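Local coordinates for protein AvrRxo1-ORF1 (Xanthomonas oryzae pv. oryzicola, PDB 4Z8T) that acts as a type III effector with a polynucleotide kinase domain, probably a phosphotransferase of the zeta-toxin type, and binds its partner AvrRxo1-ORF2, at residues S161-I166 / R224-D229. Numbering follows the deposited sequence.
Sequences SREYEI and RMYVID. With SO4 (sulfate ion), chain C.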
# COMPACT_ATOMS: atom_id res chain seq x y z
N SER A 161 -22.89 -1.59 0.27
CA SER A 161 -21.62 -1.44 -0.43
C SER A 161 -21.83 -1.08 -1.90
O SER A 161 -21.25 -0.11 -2.39
CB SER A 161 -20.71 -2.66 -0.24
OG SER A 161 -21.28 -3.87 -0.71
N ARG A 162 -22.72 -1.81 -2.58
CA ARG A 162 -22.73 -1.79 -4.04
C ARG A 162 -23.66 -0.80 -4.71
O ARG A 162 -24.64 -0.33 -4.10
CB ARG A 162 -22.96 -3.20 -4.58
CG ARG A 162 -21.98 -4.19 -4.00
CD ARG A 162 -21.90 -5.46 -4.80
NE ARG A 162 -21.16 -6.46 -4.06
CZ ARG A 162 -19.85 -6.64 -4.15
NH1 ARG A 162 -19.26 -7.57 -3.42
NH2 ARG A 162 -19.13 -5.89 -4.98
N GLU A 163 -23.35 -0.47 -5.96
CA GLU A 163 -24.13 0.51 -6.71
C GLU A 163 -25.62 0.20 -6.73
O GLU A 163 -26.44 1.08 -6.48
CB GLU A 163 -23.60 0.66 -8.14
CG GLU A 163 -22.25 1.33 -8.25
CD GLU A 163 -21.89 1.64 -9.69
OE1 GLU A 163 -20.73 2.05 -9.94
OE2 GLU A 163 -22.76 1.48 -10.57
N TYR A 164 -25.98 -1.05 -7.01
CA TYR A 164 -27.40 -1.39 -7.12
C TYR A 164 -28.15 -1.14 -5.82
O TYR A 164 -29.31 -0.73 -5.84
CB TYR A 164 -27.64 -2.81 -7.64
CG TYR A 164 -27.40 -3.94 -6.65
CD1 TYR A 164 -26.15 -4.53 -6.54
CD2 TYR A 164 -28.43 -4.44 -5.87
CE1 TYR A 164 -25.93 -5.56 -5.66
CE2 TYR A 164 -28.21 -5.48 -4.98
CZ TYR A 164 -26.96 -6.03 -4.89
OH TYR A 164 -26.72 -7.07 -4.02
N GLU A 165 -27.48 -1.35 -4.69
CA GLU A 165 -28.12 -1.16 -3.40
C GLU A 165 -28.33 0.33 -3.13
O GLU A 165 -29.41 0.76 -2.72
CB GLU A 165 -27.27 -1.79 -2.29
CG GLU A 165 -26.95 -3.26 -2.51
CD GLU A 165 -26.09 -3.86 -1.40
OE1 GLU A 165 -24.97 -3.36 -1.18
OE2 GLU A 165 -26.52 -4.85 -0.77
N ILE A 166 -27.27 1.10 -3.35
CA ILE A 166 -27.32 2.54 -3.21
C ILE A 166 -28.40 3.15 -4.12
O ILE A 166 -29.20 3.97 -3.67
CB ILE A 166 -25.93 3.16 -3.49
CG1 ILE A 166 -24.96 2.76 -2.37
CG2 ILE A 166 -26.01 4.67 -3.61
CD1 ILE A 166 -25.31 3.35 -1.03
N ARG A 224 -17.24 3.46 -3.01
CA ARG A 224 -17.44 4.65 -2.19
C ARG A 224 -17.58 5.94 -3.00
O ARG A 224 -18.45 6.77 -2.72
CB ARG A 224 -16.26 4.76 -1.20
CG ARG A 224 -16.30 5.97 -0.29
CD ARG A 224 -15.49 5.66 0.95
NE ARG A 224 -16.28 4.90 1.93
CZ ARG A 224 -15.80 3.95 2.73
NH1 ARG A 224 -14.53 3.60 2.66
NH2 ARG A 224 -16.61 3.36 3.62
N MSE A 225 -16.73 6.13 -4.00
CA MSE A 225 -16.76 7.38 -4.74
C MSE A 225 -18.02 7.50 -5.60
O MSE A 225 -18.49 8.61 -5.87
CB MSE A 225 -15.48 7.59 -5.54
CG MSE A 225 -14.30 7.80 -4.61
SE MSE A 225 -12.64 8.17 -5.57
CE MSE A 225 -12.80 10.08 -5.62
N TYR A 226 -18.58 6.36 -6.00
CA TYR A 226 -19.86 6.37 -6.71
C TYR A 226 -20.95 6.95 -5.82
O TYR A 226 -21.79 7.74 -6.28
CB TYR A 226 -20.26 4.96 -7.16
CG TYR A 226 -21.64 4.91 -7.78
CD1 TYR A 226 -22.78 4.71 -7.00
CD2 TYR A 226 -21.80 5.07 -9.15
CE1 TYR A 226 -24.04 4.68 -7.57
CE2 TYR A 226 -23.06 5.03 -9.72
CZ TYR A 226 -24.17 4.84 -8.93
OH TYR A 226 -25.42 4.80 -9.51
N VAL A 227 -20.95 6.57 -4.55
CA VAL A 227 -21.92 7.13 -3.63
C VAL A 227 -21.74 8.64 -3.49
O VAL A 227 -22.70 9.39 -3.54
CB VAL A 227 -21.82 6.44 -2.24
CG1 VAL A 227 -22.86 7.04 -1.28
CG2 VAL A 227 -22.02 4.95 -2.39
N ILE A 228 -20.50 9.08 -3.32
CA ILE A 228 -20.21 10.49 -3.15
C ILE A 228 -20.68 11.26 -4.38
O ILE A 228 -21.27 12.34 -4.25
CB ILE A 228 -18.72 10.69 -2.91
CG1 ILE A 228 -18.37 10.01 -1.59
CG2 ILE A 228 -18.37 12.17 -2.89
CD1 ILE A 228 -16.90 10.05 -1.22
N ASP A 229 -20.45 10.68 -5.56
CA ASP A 229 -20.85 11.32 -6.83
C ASP A 229 -22.34 11.59 -6.86
O ASP A 229 -22.78 12.58 -7.42
CB ASP A 229 -20.49 10.44 -8.04
CG ASP A 229 -19.09 10.67 -8.55
OD1 ASP A 229 -18.46 11.67 -8.17
OD2 ASP A 229 -18.64 9.85 -9.37
S SO4 C . -23.68 -5.85 0.69
O1 SO4 C . -23.50 -4.41 0.81
O2 SO4 C . -22.44 -6.56 0.96
O3 SO4 C . -24.13 -6.18 -0.67
O4 SO4 C . -24.70 -6.29 1.64
O HOH W 1 -25.58 2.23 -11.53
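With CG of Tyr226 trans to its backbone N (chi1 175°), the phenol ring reaches out from its helix to Glu163, whose chain runs on extended past CG and lies across one ring face. Glu163 CG sits over the middle of the ring, 3.6 Å from the Tyr226 centroid, as a CH-pi contact. The carboxylate continues over the same face, stacked with the two planes 13° apart, and its OE1 comes within 3.3 Å of Tyr226 CD2. A water donates to both Glu163 OE2 and Tyr226 OH, linking the polar ends, while Asp167, one turn on from Glu163, is the stronger partner of that hydroxyl and Arg230 makes a cation-pi contact with the ring. Farther along helix 163-176 the contact turns apolar: Ile166 CG1 meets Val227 CG2 at 3.7 Å, the two side chains crossing at about a right angle.

Arg162 occupies the N-cap position of helix 163-176. The backbone N of Arg162 donates to Glu165 OE1 (3.1 Å, nearly straight at 171°), and Ser161 binds a sulfate ion through its backbone N (2.9 Å to O1) and OG, with Arg159 also gripping the anion. The contact joins the start of helix 163-176, which follows strand 154-157 in this P-loop-type fold, to helix 224-233, where Val227 packs on Tyr240 of strand 238-245.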